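Local structure of polyprenyl synthetase (Zymomonas mobilis subsp. mobilis, 4KKM) at residues Q181-A186 with I199-Q204; D247-A252 with K282-A287. The protein probably acts as a prenyltransferase of the farnesyl and geranylgeranyl diphosphate synthase family, joining isoprenoid diphosphates with the help of divalent metal ions. All blocks are in the same frame, centred on the assembly; numbering follows the deposited sequence. Where two conformers were deposited one is given.

Both contacts are helix-to-helix packing within the mainly helical fold of the chain, and apolar side chains make most of both. Both are partly buried, and each has an exposed arginine at its edge. Contact 1 joins helices 177-188 and 196-206. It is the larger and deeper, burying 208 Å² against 114 Å², and has a buried aspartate close to the bound calcium ion. Contact 2 joins helices 226-253 and 280-296, away from the metal site. Its chemistry is plainer: one leucine meets an alanine and the aliphatic part of an arginine. The centres of contact 1 and contact 2 lie about 17 Å apart. Helix 274-278 borders both, through Ile-199 and Thr-200 in contact 1 and Leu-249 in contact 2.

Contact 1. Residues Q181-A186 with I199-Q204; sequences QAIDLA and ITRLQQ
Ile-183 and Leu-202 face each other, and their CA atoms, 6.0 Å apart, are the nearest pair between the segments. The axes of the two short segments come within 8.9 Å. Their directions differ by 140°, nearer antiparallel than parallel. This is the tight part. Ile-183 CG2 lies 3.8 Å from Leu-202 CB, and the two side chains lie alongside, pointing opposite ways. Leu-202 CG is anti to its backbone N (chi1 162°), and its two methyls reach Asp-184. Leu-202 CD1 comes within 3.8 Å of Asp-184 N. Leu-202 CD2 lies 3.7 Å from Asp-184 OD1, which forms a salt bridge with Lys-271.

The loose side is at Arg-201, which is exposed. Its CD comes nearest, 4.0 Å from Ile-183 CD1, with the arginine chain roughly perpendicular to the isoleucine. A bend at chi3 turns the guanidinium aside, and NE makes a weak, long ion pair with Asp-51 of the second subunit.

The packing joins two consecutive helices. It sets the helix bearing Asp-184 beside the calcium site of Asp-108 and Asp-114. Arg-53 of the second subunit packs on Ile-183, as do Phe-194 and Leu-205 of the same chain, while Gln-203 touches helix 226-253.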
ATOM      1  N   GLN B 181       7.951  -9.909   7.677  0.57 22.42           N
ATOM      2  CA  GLN B 181       9.079  -9.839   6.752  0.57 26.99           C
ATOM      3  C   GLN B 181      10.306  -9.255   7.439  0.57 27.20           C
ATOM      4  O   GLN B 181      11.429  -9.704   7.214  0.57 26.30           O
ATOM      5  CB  GLN B 181       8.728  -8.985   5.525  0.57 26.28           C
ATOM      6  CG  GLN B 181       7.778  -9.641   4.532  0.57 29.59           C
ATOM      7  CD  GLN B 181       8.396 -10.843   3.844  0.57 36.34           C
ATOM      8  OE1 GLN B 181       8.707 -11.841   4.484  0.57 37.04           O
ATOM      9  NE2 GLN B 181       8.585 -10.747   2.533  0.57 43.39           N
ATOM     10  N   ALA B 182      10.071  -8.252   8.279  1.00 25.97           N
ATOM     11  CA  ALA B 182      11.144  -7.577   9.006  1.00 27.20           C
ATOM     12  C   ALA B 182      11.793  -8.495  10.033  1.00 29.91           C
ATOM     13  O   ALA B 182      13.011  -8.492  10.174  1.00 28.15           O
ATOM     14  CB  ALA B 182      10.627  -6.315   9.684  1.00 26.52           C
ATOM     15  N   ILE B 183      10.983  -9.259  10.766  1.00 27.70           N
ATOM     16  CA  ILE B 183      11.525 -10.201  11.745  1.00 26.40           C
ATOM     17  C   ILE B 183      12.385 -11.247  11.037  1.00 27.06           C
ATOM     18  O   ILE B 183      13.462 -11.606  11.514  1.00 27.22           O
ATOM     19  CB  ILE B 183      10.420 -10.892  12.574  1.00 25.08           C
ATOM     20  CG1 ILE B 183       9.661  -9.856  13.399  1.00 25.56           C
ATOM     21  CG2 ILE B 183      11.021 -11.957  13.497  1.00 28.00           C
ATOM     22  CD1 ILE B 183       8.479 -10.416  14.157  1.00 28.37           C
ATOM     23  N   ASP B 184      11.923 -11.705   9.878  1.00 25.46           N
ATOM     24  CA  ASP B 184      12.681 -12.682   9.102  1.00 28.74           C
ATOM     25  C   ASP B 184      14.013 -12.083   8.653  1.00 28.98           C
ATOM     26  O   ASP B 184      15.069 -12.709   8.777  1.00 30.40           O
ATOM     27  CB  ASP B 184      11.871 -13.147   7.890  1.00 33.44           C
ATOM     28  CG  ASP B 184      12.178 -14.580   7.495  1.00 40.42           C
ATOM     29  OD1 ASP B 184      12.746 -15.324   8.324  1.00 38.04           O
ATOM     30  OD2 ASP B 184      11.838 -14.964   6.356  1.00 45.53           O
ATOM     31  N   LEU B 185      13.961 -10.859   8.140  1.00 26.28           N
ATOM     32  CA  LEU B 185      15.180 -10.145   7.756  1.00 24.57           C
ATOM     33  C   LEU B 185      16.138  -9.979   8.941  1.00 28.01           C
ATOM     34  O   LEU B 185      17.356 -10.142   8.800  1.00 32.02           O
ATOM     35  CB  LEU B 185      14.819  -8.781   7.162  1.00 26.99           C
ATOM     36  CG  LEU B 185      15.975  -7.843   6.804  1.00 31.22           C
ATOM     37  CD1 LEU B 185      16.816  -8.438   5.693  1.00 35.10           C
ATOM     38  CD2 LEU B 185      15.443  -6.472   6.400  1.00 29.38           C
ATOM     39  N   ALA B 186      15.590  -9.664  10.111  1.00 24.21           N
ATOM     40  CA  ALA B 186      16.404  -9.548  11.316  1.00 29.04           C
ATOM     41  C   ALA B 186      17.083 -10.875  11.664  1.00 32.14           C
ATOM     42  O   ALA B 186      18.243 -10.901  12.073  1.00 30.15           O
ATOM     43  CB  ALA B 186      15.559  -9.070  12.479  1.00 31.57           C
ATOM     44  N   ILE B 199      10.002 -17.006  16.652  1.00 26.80           N
ATOM     45  CA  ILE B 199       9.674 -17.507  15.322  1.00 23.07           C
ATOM     46  C   ILE B 199       8.182 -17.810  15.227  1.00 25.78           C
ATOM     47  O   ILE B 199       7.626 -17.891  14.135  1.00 30.73           O
ATOM     48  CB  ILE B 199      10.508 -18.745  14.905  1.00 31.36           C
ATOM     49  CG1 ILE B 199      10.128 -19.961  15.745  1.00 33.45           C
ATOM     50  CG2 ILE B 199      12.020 -18.449  14.989  1.00 36.82           C
ATOM     51  CD1 ILE B 199      10.615 -21.277  15.160  1.00 38.17           C
ATOM     52  N   THR B 200       7.539 -17.963  16.376  1.00 28.96           N
ATOM     53  CA  THR B 200       6.093 -18.098  16.400  1.00 28.68           C
ATOM     54  C   THR B 200       5.464 -16.756  16.033  1.00 30.23           C
ATOM     55  O   THR B 200       4.558 -16.696  15.203  1.00 24.99           O
ATOM     56  CB  THR B 200       5.583 -18.604  17.763  1.00 30.23           C
ATOM     57  OG1 THR B 200       6.098 -19.922  18.001  1.00 27.02           O
ATOM     58  CG2 THR B 200       4.062 -18.664  17.776  1.00 31.28           C
ATOM     59  N   ARG B 201       5.956 -15.676  16.639  1.00 29.14           N
ATOM     60  CA  ARG B 201       5.476 -14.346  16.273  1.00 29.75           C
ATOM     61  C   ARG B 201       5.805 -14.064  14.820  1.00 26.87           C
ATOM     62  O   ARG B 201       5.009 -13.462  14.103  1.00 26.17           O
ATOM     63  CB  ARG B 201       6.091 -13.250  17.147  1.00 30.17           C
ATOM     64  CG  ARG B 201       5.499 -11.863  16.861  1.00 32.27           C
ATOM     65  CD  ARG B 201       6.316 -10.732  17.477  1.00 46.97           C
ATOM     66  NE  ARG B 201       6.228 -10.684  18.936  1.00 55.95           N
ATOM     67  CZ  ARG B 201       5.219 -10.139  19.610  1.00 60.44           C
ATOM     68  NH1 ARG B 201       4.194  -9.605  18.957  1.00 61.19           N
ATOM     69  NH2 ARG B 201       5.228 -10.134  20.938  1.00 61.10           N
ATOM     70  N   LEU B 202       6.993 -14.483  14.394  1.00 23.64           N
ATOM     71  CA  LEU B 202       7.391 -14.330  12.997  1.00 24.54           C
ATOM     72  C   LEU B 202       6.352 -14.929  12.040  1.00 26.15           C
ATOM     73  O   LEU B 202       5.902 -14.258  11.102  1.00 24.68           O
ATOM     74  CB  LEU B 202       8.773 -14.949  12.770  1.00 25.24           C
ATOM     75  CG  LEU B 202       9.278 -15.302  11.365  1.00 34.16           C
ATOM     76  CD1 LEU B 202       9.113 -14.169  10.392  1.00 36.13           C
ATOM     77  CD2 LEU B 202      10.752 -15.699  11.447  1.00 35.28           C
ATOM     78  N   GLN B 203       5.967 -16.181  12.276  1.00 23.65           N
ATOM     79  CA  GLN B 203       4.956 -16.824  11.434  1.00 26.25           C
ATOM     80  C   GLN B 203       3.617 -16.100  11.501  1.00 24.09           C
ATOM     81  O   GLN B 203       3.003 -15.847  10.469  1.00 27.51           O
ATOM     82  CB  GLN B 203       4.768 -18.299  11.813  1.00 31.78           C
ATOM     83  CG  GLN B 203       3.730 -19.040  10.962  1.00 34.34           C
ATOM     84  CD  GLN B 203       2.296 -18.834  11.442  1.00 36.92           C
ATOM     85  OE1 GLN B 203       2.011 -18.939  12.635  1.00 32.23           O
ATOM     86  NE2 GLN B 203       1.395 -18.523  10.510  1.00 34.30           N
ATOM     87  N   GLN B 204       3.158 -15.799  12.715  1.00 25.61           N
ATOM     88  CA  GLN B 204       1.873 -15.117  12.903  1.00 26.46           C
ATOM     89  C   GLN B 204       1.768 -13.861  12.039  1.00 26.24           C
ATOM     90  O   GLN B 204       0.710 -13.559  11.478  1.00 26.77           O
ATOM     91  CB  GLN B 204       1.663 -14.739  14.370  1.00 25.77           C
ATOM     92  CG  GLN B 204       1.424 -15.910  15.309  1.00 31.41           C
ATOM     93  CD  GLN B 204       1.487 -15.499  16.776  1.00 40.17           C
ATOM     94  OE1 GLN B 204       1.976 -14.413  17.113  1.00 37.56           O
ATOM     95  NE2 GLN B 204       0.988 -16.366  17.656  1.00 37.03           N
TER

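Contact 2. Residues D247-A252 with K282-A287; sequences DDLIDA and KARSQA
Leu-249 carries the whole contact from the side of helix 226-253, reaching Ala-283 and Arg-284 on helix 280-296. All the interactions across it are apolar. The backbones stay well apart, with the CA atoms of Leu-249 and Ala-283 at 8.0 Å, and the leucine side chain spans the gap. Its CG is anti to the carbonyl carbon (chi1 -68°), and its two methyls divide the work. Leu-249 CD2 lies 4.3 Å from Ala-283 CB. Leu-249 CD1 lies 4.1 Å from Arg-284 CG, at the aliphatic base of the arginine. The arginine side chain stands roughly perpendicular to the leucine. It is extended from CG to NE, which carries the guanidinium away from the leucine. Leu-275 also packs on Leu-249, and Ile-245 touches Ala-283 and Ala-287.

The polar bonds stay within each helix or lead to other parts of the chain. Ser-285 OG donates to Lys-282 O at 3.1 Å, from above the carbonyl plane. Gln-286 N reaches Lys-282 O at 3.0 Å from the same face. On the other helix, Asp-248 bonds to Gln-244 and to the backbone N of Phe-274.

This is plain packing of helix 280-296 on helix 226-253, away from the metal site. Methyl and methylene contacts, with no polar bond between the segments, imply modest dispersion and hydrophobic packing. The charged end of Arg-284 takes no part in it.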
ATOM      1  N   ASP B 247       6.174 -26.303   5.784  1.00 40.20           N
ATOM      2  CA  ASP B 247       7.170 -25.664   4.925  1.00 42.13           C
ATOM      3  C   ASP B 247       8.588 -25.867   5.449  1.00 39.00           C
ATOM      4  O   ASP B 247       9.498 -26.138   4.670  1.00 46.09           O
ATOM      5  CB  ASP B 247       6.875 -24.172   4.740  1.00 45.21           C
ATOM      6  CG  ASP B 247       5.715 -23.922   3.795  1.00 57.52           C
ATOM      7  OD1 ASP B 247       5.303 -24.877   3.102  1.00 61.54           O
ATOM      8  OD2 ASP B 247       5.221 -22.776   3.736  1.00 59.64           O
ATOM      9  N   ASP B 248       8.770 -25.730   6.761  1.00 37.23           N
ATOM     10  CA  ASP B 248      10.064 -25.998   7.387  1.00 38.88           C
ATOM     11  C   ASP B 248      10.483 -27.444   7.133  1.00 48.13           C
ATOM     12  O   ASP B 248      11.661 -27.735   6.928  1.00 48.56           O
ATOM     13  CB  ASP B 248      10.022 -25.720   8.894  1.00 40.34           C
ATOM     14  CG  ASP B 248      10.010 -24.239   9.217  1.00 44.71           C
ATOM     15  OD1 ASP B 248      10.118 -23.418   8.284  1.00 43.78           O
ATOM     16  OD2 ASP B 248       9.899 -23.889  10.411  1.00 47.34           O
ATOM     17  N   LEU B 249       9.505 -28.346   7.140  1.00 53.29           N
ATOM     18  CA  LEU B 249       9.765 -29.756   6.864  1.00 55.14           C
ATOM     19  C   LEU B 249      10.135 -29.997   5.398  1.00 53.53           C
ATOM     20  O   LEU B 249      11.169 -30.600   5.112  1.00 58.02           O
ATOM     21  CB  LEU B 249       8.558 -30.615   7.249  1.00 52.98           C
ATOM     22  CG  LEU B 249       8.220 -30.728   8.738  1.00 50.59           C
ATOM     23  CD1 LEU B 249       6.978 -31.591   8.945  1.00 48.58           C
ATOM     24  CD2 LEU B 249       9.401 -31.275   9.529  1.00 51.72           C
ATOM     25  N   ILE B 250       9.283 -29.533   4.484  1.00 52.55           N
ATOM     26  CA  ILE B 250       9.499 -29.687   3.042  1.00 57.39           C
ATOM     27  C   ILE B 250      10.880 -29.200   2.597  1.00 64.51           C
ATOM     28  O   ILE B 250      11.614 -29.923   1.918  1.00 70.38           O
ATOM     29  CB  ILE B 250       8.417 -28.934   2.221  1.00 72.81           C
ATOM     30  CG1 ILE B 250       7.116 -29.738   2.166  1.00 73.31           C
ATOM     31  CG2 ILE B 250       8.907 -28.647   0.806  1.00 73.61           C
ATOM     32  CD1 ILE B 250       6.021 -29.093   1.322  1.00 72.01           C
ATOM     33  N   ASP B 251      11.228 -27.977   2.988  1.00 64.24           N
ATOM     34  CA  ASP B 251      12.483 -27.367   2.566  1.00 69.53           C
ATOM     35  C   ASP B 251      13.694 -28.161   3.049  1.00 72.04           C
ATOM     36  O   ASP B 251      14.722 -28.224   2.369  1.00 70.16           O
ATOM     37  CB  ASP B 251      12.563 -25.920   3.054  1.00 73.20           C
ATOM     38  CG  ASP B 251      11.506 -25.033   2.419  1.00 77.28           C
ATOM     39  OD1 ASP B 251      10.853 -25.479   1.449  1.00 77.67           O
ATOM     40  OD2 ASP B 251      11.335 -23.886   2.884  1.00 79.94           O
ATOM     41  N   ALA B 252      13.559 -28.774   4.219  1.00 75.24           N
ATOM     42  CA  ALA B 252      14.638 -29.563   4.801  1.00 81.66           C
ATOM     43  C   ALA B 252      14.864 -30.871   4.045  1.00 87.65           C
ATOM     44  O   ALA B 252      15.983 -31.382   3.999  1.00 92.65           O
ATOM     45  CB  ALA B 252      14.351 -29.841   6.260  1.00 79.13           C
ATOM     46  N   LYS B 282       8.451 -33.983  16.884  1.00 41.87           N
ATOM     47  CA  LYS B 282       7.542 -33.026  17.507  1.00 44.15           C
ATOM     48  C   LYS B 282       6.943 -32.070  16.480  1.00 43.96           C
ATOM     49  O   LYS B 282       5.770 -31.708  16.574  1.00 40.00           O
ATOM     50  CB  LYS B 282       8.261 -32.241  18.601  1.00 49.41           C
ATOM     51  CG  LYS B 282       7.346 -31.418  19.489  1.00 56.51           C
ATOM     52  CD  LYS B 282       8.131 -30.828  20.647  1.00 67.91           C
ATOM     53  CE  LYS B 282       8.819 -31.918  21.459  1.00 77.13           C
ATOM     54  NZ  LYS B 282       9.885 -31.360  22.338  1.00 83.63           N
ATOM     55  N   ALA B 283       7.746 -31.661  15.500  1.00 34.67           N
ATOM     56  CA  ALA B 283       7.249 -30.783  14.440  1.00 32.20           C
ATOM     57  C   ALA B 283       6.188 -31.482  13.592  1.00 34.69           C
ATOM     58  O   ALA B 283       5.176 -30.884  13.232  1.00 33.44           O
ATOM     59  CB  ALA B 283       8.400 -30.277  13.561  1.00 31.18           C
ATOM     60  N   ARG B 284       6.423 -32.754  13.284  1.00 35.26           N
ATOM     61  CA  ARG B 284       5.470 -33.554  12.518  1.00 43.11           C
ATOM     62  C   ARG B 284       4.141 -33.710  13.243  1.00 39.50           C
ATOM     63  O   ARG B 284       3.069 -33.511  12.664  1.00 39.57           O
ATOM     64  CB  ARG B 284       6.035 -34.948  12.276  1.00 54.85           C
ATOM     65  CG  ARG B 284       6.736 -35.157  10.953  1.00 63.87           C
ATOM     66  CD  ARG B 284       7.096 -36.630  10.836  1.00 72.10           C
ATOM     67  NE  ARG B 284       7.880 -36.959   9.650  1.00 77.05           N
ATOM     68  CZ  ARG B 284       8.763 -37.952   9.608  1.00 81.62           C
ATOM     69  NH1 ARG B 284       8.972 -38.692  10.690  1.00 81.56           N
ATOM     70  NH2 ARG B 284       9.442 -38.201   8.495  1.00 82.71           N
ATOM     71  N   SER B 285       4.212 -34.088  14.513  1.00 36.76           N
ATOM     72  CA  SER B 285       2.995 -34.319  15.284  1.00 42.26           C
ATOM     73  C   SER B 285       2.230 -33.021  15.532  1.00 40.42           C
ATOM     74  O   SER B 285       1.002 -33.017  15.556  1.00 39.22           O
ATOM     75  CB  SER B 285       3.302 -35.023  16.608  1.00 48.80           C
ATOM     76  OG  SER B 285       4.081 -34.194  17.450  1.00 56.40           O
ATOM     77  N   GLN B 286       2.953 -31.922  15.714  1.00 41.93           N
ATOM     78  CA  GLN B 286       2.291 -30.650  15.976  1.00 41.54           C
ATOM     79  C   GLN B 286       1.578 -30.120  14.736  1.00 40.64           C
ATOM     80  O   GLN B 286       0.475 -29.585  14.838  1.00 39.48           O
ATOM     81  CB  GLN B 286       3.254 -29.604  16.540  1.00 44.38           C
ATOM     82  CG  GLN B 286       2.582 -28.705  17.570  1.00 58.37           C
ATOM     83  CD  GLN B 286       3.473 -27.585  18.068  1.00 66.35           C
ATOM     84  OE1 GLN B 286       4.570 -27.822  18.580  1.00 69.48           O
ATOM     85  NE2 GLN B 286       3.002 -26.349  17.920  1.00 65.46           N
ATOM     86  N   ALA B 287       2.206 -30.272  13.571  1.00 35.17           N
ATOM     87  CA  ALA B 287       1.564 -29.911  12.306  1.00 37.30           C
ATOM     88  C   ALA B 287       0.243 -30.660  12.166  1.00 39.29           C
ATOM     89  O   ALA B 287      -0.779 -30.084  11.793  1.00 38.39           O
ATOM     90  CB  ALA B 287       2.479 -30.224  11.126  1.00 35.15           C
TER